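Local coordinates for protein redox-sensing transcriptional repressor Rex (Thermus thermophilus, PDB 2DT5) that probably represses transcription in response to the cellular NADH/NAD(+) balance, binding DNA as a homodimer, at residues B[13-16]-B[17-21]; B[27-31]-B[32-36]. The protein carries 1 engineered substitution. All blocks are in the same frame, centred on the assembly; numbering follows the deposited sequence.

How the contacts relate
Both contacts are local ones in the N-terminal winged-helix domain of Rex, within the predicted helix-turn-helix region, and their centres lie about 10 Å apart. Contact 1 comes first along the chain and falls wholly on helix 7-23; contact 2 follows, running from strand 28-29 into helix 31-37. They meet through packing: Leu21 of contact 1 lies against Thr29, Gln33 and Leu34 of contact 2, and Leu18 touches Thr29. Helix 64-75 touches residues of both. Together they join the first helix of the DNA-binding domain to its short strand and second helix, while the bound NAD belongs to the Rossmann domain.

Contact 1 (B[13-16]-B[17-21]); sequences TYLR and ILEEL
Thr13 opens this run of successive helical turns by accepting a nearly straight bond from Ile17, with 3.0 Å between Ile17 N and Thr13 O. Its methyl CG2 meets the end of the isoleucine, 3.8 Å from Ile17 CD1, while its hydroxyl OG1 is bonded back to Ser9 O. The carbonyl of Tyr14 takes the amide of Leu18, Leu18 N lying 2.8 Å from Tyr14 O, and the phenol reaches out of the contact to hydrogen-bond Asp48. Leu15 and Leu18 face helix 64-75, whereas Ile17 and Leu21 lie against helix 31-37, so helix 7-23 of the winged-helix domain packs between helices 31-37 and 64-75. Arg16 turns to the more exposed side. Its chain bends at the CB-CG bond (chi2 -36°), bringing it alongside Glu19 so that both point the same way. The carboxylate sits at the edge of the guanidinium, their planes 27° apart, and NH1 makes two weak bonds of a salt bridge: Arg16 NH1 is 3.2 Å from Glu19 OE1, in a fairly straight line, and equally far from OE2 at a poorer angle. A methionine in place of Arg16 would probably leave the Glu19 carboxylate without its charged mate and freer to turn. One water donates to Arg16 O at 2.7 Å and, more distantly, to Glu19 OE1. Arg16 O also receives the amide of Glu20, and the arginine side chain packs on Leu190 of the second subunit.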
ATOM      1  N   THR B  13      -3.187  10.219  -5.690  1.00 31.76           N
ATOM      2  CA  THR B  13      -2.046  10.977  -5.169  1.00 34.35           C
ATOM      3  C   THR B  13      -2.311  12.487  -5.233  1.00 36.29           C
ATOM      4  O   THR B  13      -2.067  13.213  -4.260  1.00 37.26           O
ATOM      5  CB  THR B  13      -0.780  10.688  -5.972  1.00 29.96           C
ATOM      6  OG1 THR B  13      -0.434   9.305  -5.839  1.00 34.36           O
ATOM      7  CG2 THR B  13       0.360  11.555  -5.479  1.00 38.51           C
ATOM      8  N   TYR B  14      -2.816  12.948  -6.379  1.00 29.67           N
ATOM      9  CA  TYR B  14      -3.107  14.364  -6.578  1.00 29.80           C
ATOM     10  C   TYR B  14      -4.104  14.840  -5.534  1.00 29.83           C
ATOM     11  O   TYR B  14      -4.021  15.974  -5.038  1.00 32.60           O
ATOM     12  CB  TYR B  14      -3.707  14.595  -7.974  1.00 28.24           C
ATOM     13  CG  TYR B  14      -2.846  14.137  -9.136  1.00 28.18           C
ATOM     14  CD1 TYR B  14      -3.433  13.731 -10.335  1.00 28.86           C
ATOM     15  CD2 TYR B  14      -1.454  14.144  -9.053  1.00 28.88           C
ATOM     16  CE1 TYR B  14      -2.664  13.339 -11.432  1.00 32.68           C
ATOM     17  CE2 TYR B  14      -0.665  13.754 -10.153  1.00 33.86           C
ATOM     18  CZ  TYR B  14      -1.285  13.349 -11.339  1.00 36.74           C
ATOM     19  OH  TYR B  14      -0.552  12.926 -12.419  1.00 33.98           O
ATOM     20  N   LEU B  15      -5.053  13.973  -5.202  1.00 28.93           N
ATOM     21  CA  LEU B  15      -6.068  14.323  -4.227  1.00 31.22           C
ATOM     22  C   LEU B  15      -5.462  14.492  -2.831  1.00 39.16           C
ATOM     23  O   LEU B  15      -5.829  15.428  -2.103  1.00 40.54           O
ATOM     24  CB  LEU B  15      -7.174  13.274  -4.212  1.00 26.30           C
ATOM     25  CG  LEU B  15      -8.294  13.553  -3.212  1.00 35.41           C
ATOM     26  CD1 LEU B  15      -8.945  14.894  -3.538  1.00 35.95           C
ATOM     27  CD2 LEU B  15      -9.328  12.422  -3.245  1.00 37.14           C
ATOM     28  N   ARG B  16      -4.541  13.601  -2.455  1.00 39.16           N
ATOM     29  CA  ARG B  16      -3.879  13.703  -1.137  1.00 42.96           C
ATOM     30  C   ARG B  16      -3.152  15.040  -1.087  1.00 33.73           C
ATOM     31  O   ARG B  16      -3.302  15.797  -0.138  1.00 37.76           O
ATOM     32  CB  ARG B  16      -2.847  12.571  -0.916  1.00 37.31           C
ATOM     33  CG  ARG B  16      -3.440  11.170  -0.896  1.00 46.27           C
ATOM     34  CD  ARG B  16      -4.804  11.187  -0.226  1.00 57.56           C
ATOM     35  NE  ARG B  16      -5.471   9.892  -0.301  1.00 66.18           N
ATOM     36  CZ  ARG B  16      -6.770   9.709  -0.082  1.00 67.11           C
ATOM     37  NH1 ARG B  16      -7.555  10.740   0.222  1.00 60.93           N
ATOM     38  NH2 ARG B  16      -7.278   8.488  -0.149  1.00 65.68           N
ATOM     39  N   ILE B  17      -2.370  15.306  -2.129  1.00 33.94           N
ATOM     40  CA  ILE B  17      -1.616  16.547  -2.252  1.00 35.86           C
ATOM     41  C   ILE B  17      -2.537  17.763  -2.126  1.00 42.20           C
ATOM     42  O   ILE B  17      -2.249  18.693  -1.375  1.00 42.70           O
ATOM     43  CB  ILE B  17      -0.916  16.601  -3.597  1.00 29.45           C
ATOM     44  CG1 ILE B  17       0.166  15.517  -3.651  1.00 31.56           C
ATOM     45  CG2 ILE B  17      -0.339  17.987  -3.836  1.00 32.31           C
ATOM     46  CD1 ILE B  17       0.779  15.348  -5.015  1.00 32.00           C
ATOM     47  N   LEU B  18      -3.641  17.747  -2.869  1.00 37.52           N
ATOM     48  CA  LEU B  18      -4.607  18.839  -2.837  1.00 37.78           C
ATOM     49  C   LEU B  18      -5.223  19.007  -1.454  1.00 40.98           C
ATOM     50  O   LEU B  18      -5.517  20.130  -1.035  1.00 39.01           O
ATOM     51  CB  LEU B  18      -5.735  18.600  -3.863  1.00 36.99           C
ATOM     52  CG  LEU B  18      -5.404  18.705  -5.357  1.00 38.88           C
ATOM     53  CD1 LEU B  18      -6.552  18.117  -6.191  1.00 38.23           C
ATOM     54  CD2 LEU B  18      -5.145  20.175  -5.718  1.00 37.64           C
ATOM     55  N   GLU B  19      -5.440  17.890  -0.759  1.00 38.56           N
ATOM     56  CA  GLU B  19      -6.015  17.930   0.578  1.00 44.89           C
ATOM     57  C   GLU B  19      -5.040  18.647   1.499  1.00 45.42           C
ATOM     58  O   GLU B  19      -5.455  19.400   2.380  1.00 39.39           O
ATOM     59  CB  GLU B  19      -6.256  16.516   1.127  1.00 47.79           C
ATOM     60  CG  GLU B  19      -7.270  15.676   0.362  1.00 56.15           C
ATOM     61  CD  GLU B  19      -7.312  14.226   0.852  1.00 58.43           C
ATOM     62  OE1 GLU B  19      -6.235  13.594   0.960  1.00 57.87           O
ATOM     63  OE2 GLU B  19      -8.421  13.716   1.124  1.00 56.20           O
ATOM     64  N   GLU B  20      -3.743  18.410   1.296  1.00 42.26           N
ATOM     65  CA  GLU B  20      -2.741  19.052   2.139  1.00 51.25           C
ATOM     66  C   GLU B  20      -2.446  20.477   1.683  1.00 48.85           C
ATOM     67  O   GLU B  20      -2.160  21.338   2.505  1.00 46.74           O
ATOM     68  CB  GLU B  20      -1.455  18.202   2.237  1.00 54.91           C
ATOM     69  CG  GLU B  20      -0.967  17.533   0.955  1.00 62.38           C
ATOM     70  CD  GLU B  20       0.210  16.564   1.200  1.00 69.24           C
ATOM     71  OE1 GLU B  20       0.062  15.637   2.032  1.00 64.66           O
ATOM     72  OE2 GLU B  20       1.280  16.728   0.557  1.00 63.51           O
ATOM     73  N   LEU B  21      -2.525  20.734   0.382  1.00 47.78           N
ATOM     74  CA  LEU B  21      -2.317  22.089  -0.102  1.00 48.98           C
ATOM     75  C   LEU B  21      -3.454  22.921   0.484  1.00 51.74           C
ATOM     76  O   LEU B  21      -3.254  24.055   0.913  1.00 49.98           O
ATOM     77  CB  LEU B  21      -2.379  22.144  -1.628  1.00 47.03           C
ATOM     78  CG  LEU B  21      -1.098  21.799  -2.387  1.00 48.51           C
ATOM     79  CD1 LEU B  21      -1.356  21.848  -3.877  1.00 41.90           C
ATOM     80  CD2 LEU B  21      -0.012  22.799  -2.020  1.00 50.38           C
TER
HETATM   81  O   HOH W   1      -3.570  14.833   2.354  1.00 58.20           O

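Contact 2 (B[27-31]-B[32-36]). Engineered in segment 32-36: Gly36 (natural residue Glu). With SO4 (sulfate ion), chain J.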
ATOM      1  N   HIS B  27      -4.783  28.257  -2.087  1.00 60.54           N
ATOM      2  CA  HIS B  27      -6.043  28.285  -2.807  1.00 57.91           C
ATOM      3  C   HIS B  27      -5.895  27.972  -4.290  1.00 53.57           C
ATOM      4  O   HIS B  27      -6.846  27.530  -4.926  1.00 54.43           O
ATOM      5  CB  HIS B  27      -6.731  29.642  -2.605  1.00 62.41           C
ATOM      6  CG  HIS B  27      -8.113  29.711  -3.179  1.00 65.63           C
ATOM      7  ND1 HIS B  27      -8.365  30.097  -4.480  1.00 65.16           N
ATOM      8  CD2 HIS B  27      -9.320  29.422  -2.635  1.00 68.32           C
ATOM      9  CE1 HIS B  27      -9.664  30.044  -4.712  1.00 63.94           C
ATOM     10  NE2 HIS B  27     -10.268  29.635  -3.609  1.00 66.35           N
ATOM     11  N   ARG B  28      -4.708  28.176  -4.840  1.00 51.33           N
ATOM     12  CA  ARG B  28      -4.505  27.890  -6.252  1.00 53.72           C
ATOM     13  C   ARG B  28      -3.213  27.096  -6.471  1.00 51.96           C
ATOM     14  O   ARG B  28      -2.258  27.241  -5.713  1.00 48.13           O
ATOM     15  CB  ARG B  28      -4.470  29.209  -7.028  1.00 62.77           C
ATOM     16  CG  ARG B  28      -4.948  29.116  -8.468  1.00 77.51           C
ATOM     17  CD  ARG B  28      -5.041  30.495  -9.108  1.00 86.46           C
ATOM     18  NE  ARG B  28      -3.777  31.225  -9.010  1.00 94.99           N
ATOM     19  CZ  ARG B  28      -3.548  32.414  -9.559  1.00100.45           C
ATOM     20  NH1 ARG B  28      -4.503  33.023 -10.253  1.00103.55           N
ATOM     21  NH2 ARG B  28      -2.364  32.998  -9.414  1.00102.81           N
ATOM     22  N   THR B  29      -3.189  26.235  -7.487  1.00 50.43           N
ATOM     23  CA  THR B  29      -1.986  25.454  -7.778  1.00 51.80           C
ATOM     24  C   THR B  29      -1.763  25.301  -9.279  1.00 51.12           C
ATOM     25  O   THR B  29      -2.569  25.771 -10.082  1.00 56.91           O
ATOM     26  CB  THR B  29      -2.023  24.038  -7.107  1.00 50.03           C
ATOM     27  OG1 THR B  29      -0.838  23.310  -7.469  1.00 47.51           O
ATOM     28  CG2 THR B  29      -3.254  23.250  -7.546  1.00 49.08           C
ATOM     29  N   SER B  30      -0.670  24.646  -9.656  1.00 48.73           N
ATOM     30  CA  SER B  30      -0.348  24.464 -11.062  1.00 44.95           C
ATOM     31  C   SER B  30       0.011  23.017 -11.350  1.00 46.33           C
ATOM     32  O   SER B  30       0.210  22.233 -10.431  1.00 46.93           O
ATOM     33  CB  SER B  30       0.840  25.347 -11.428  1.00 47.61           C
ATOM     34  OG  SER B  30       1.966  25.021 -10.627  1.00 45.36           O
ATOM     35  N   SER B  31       0.101  22.676 -12.631  1.00 43.70           N
ATOM     36  CA  SER B  31       0.455  21.328 -13.039  1.00 45.91           C
ATOM     37  C   SER B  31       1.897  21.071 -12.638  1.00 50.71           C
ATOM     38  O   SER B  31       2.290  19.934 -12.365  1.00 47.89           O
ATOM     39  CB  SER B  31       0.313  21.166 -14.555  1.00 46.89           C
ATOM     40  OG  SER B  31      -1.053  21.109 -14.945  1.00 52.38           O
ATOM     41  N   GLU B  32       2.682  22.141 -12.604  1.00 48.04           N
ATOM     42  CA  GLU B  32       4.083  22.031 -12.245  1.00 50.16           C
ATOM     43  C   GLU B  32       4.218  21.772 -10.747  1.00 46.04           C
ATOM     44  O   GLU B  32       4.941  20.872 -10.322  1.00 45.62           O
ATOM     45  CB  GLU B  32       4.817  23.305 -12.650  1.00 55.77           C
ATOM     46  CG  GLU B  32       6.325  23.186 -12.540  1.00 68.87           C
ATOM     47  CD  GLU B  32       7.050  24.287 -13.287  1.00 72.10           C
ATOM     48  OE1 GLU B  32       7.005  24.281 -14.541  1.00 74.01           O
ATOM     49  OE2 GLU B  32       7.656  25.156 -12.618  1.00 69.45           O
ATOM     50  N   GLN B  33       3.507  22.546  -9.942  1.00 48.25           N
ATOM     51  CA  GLN B  33       3.553  22.349  -8.501  1.00 47.50           C
ATOM     52  C   GLN B  33       3.009  20.963  -8.149  1.00 49.56           C
ATOM     53  O   GLN B  33       3.586  20.260  -7.320  1.00 43.31           O
ATOM     54  CB  GLN B  33       2.732  23.414  -7.794  1.00 48.95           C
ATOM     55  CG  GLN B  33       2.560  23.161  -6.315  1.00 58.47           C
ATOM     56  CD  GLN B  33       1.612  24.150  -5.672  1.00 63.00           C
ATOM     57  OE1 GLN B  33       1.404  24.130  -4.460  1.00 69.81           O
ATOM     58  NE2 GLN B  33       1.026  25.025  -6.485  1.00 71.96           N
ATOM     59  N   LEU B  34       1.893  20.578  -8.771  1.00 44.56           N
ATOM     60  CA  LEU B  34       1.299  19.258  -8.522  1.00 44.94           C
ATOM     61  C   LEU B  34       2.266  18.163  -8.975  1.00 36.97           C
ATOM     62  O   LEU B  34       2.504  17.200  -8.267  1.00 38.69           O
ATOM     63  CB  LEU B  34      -0.023  19.118  -9.287  1.00 46.42           C
ATOM     64  CG  LEU B  34      -1.324  18.992  -8.483  1.00 49.56           C
ATOM     65  CD1 LEU B  34      -1.344  19.958  -7.325  1.00 46.48           C
ATOM     66  CD2 LEU B  34      -2.505  19.251  -9.409  1.00 49.56           C
ATOM     67  N   GLY B  35       2.833  18.333 -10.157  1.00 35.27           N
ATOM     68  CA  GLY B  35       3.746  17.342 -10.686  1.00 43.77           C
ATOM     69  C   GLY B  35       4.924  17.099  -9.769  1.00 50.82           C
ATOM     70  O   GLY B  35       5.386  15.967  -9.625  1.00 51.06           O
ATOM     71  N   GLY B  36       5.406  18.173  -9.153  1.00 51.23           N
ATOM     72  CA  GLY B  36       6.539  18.079  -8.253  1.00 50.24           C
ATOM     73  C   GLY B  36       6.163  17.344  -6.986  1.00 49.55           C
ATOM     74  O   GLY B  36       6.841  16.403  -6.588  1.00 47.48           O
TER
HETATM   75  S   SO4 J 402      -0.952  24.627 -16.091  1.00 59.23           S
HETATM   76  O1  SO4 J 402      -1.096  23.298 -16.715  1.00 59.30           O
HETATM   77  O2  SO4 J 402      -2.078  25.472 -16.513  1.00 60.98           O
HETATM   78  O3  SO4 J 402      -0.976  24.525 -14.614  1.00 57.56           O
HETATM   79  O4  SO4 J 402       0.331  25.214 -16.518  1.00 62.49           O
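A serine N-cap starts helix 31-37 of the predicted helix-turn-helix region, just after strand 28-29 ends. Ser30 is the cap: its OG sits between its own backbone N and carbonyl carbon (chi1 59°), turned to accept the amide of Gln33, with Ser30 OG 3.0 Å from Gln33 N and the N-H...O angle 163°. The same oxygen lies 3.3 Å from Gln33 CB, so it also touches the foot of the side chain of the residue whose backbone N-H it accepts. Ser30 O then takes Leu34 N, and Ser31 O takes Gly35 N, beginning the regular helical bonding.

Thr29, at the end of the strand, faces the helix. The extended Gln33 chain crosses it and brings NE2 within 2.7 Å of Thr29 OG1, at an angle too poor for a hydrogen bond. On the helix side Leu34 meets the threonine at about a right angle, with its CD1 3.8 Å from Thr29 CG2. Leu18 and Leu21 of helix 7-23 also pack on Thr29, while Leu67 of helix 64-75 touches Leu34. Gly36, an engineered replacement of glutamate, continues the helix with its amide on Glu32 O.

Ser31 holds a sulfate, probably from the crystallisation liquor, at the helix start. Ser31 N is 2.9 Å from sulfate O3 and Ser31 OG 2.8 Å from O1, with Tyr62 a second partner of that hydroxyl. Arg46, Tyr55, Gly59 and Gly61 complete the anion site. The gathering of backbone N-H groups and an arginine round a sulfate at a helix N-terminus is consistent with a site where a DNA phosphate could be held, as in helix-turn-helix and winged-helix proteins.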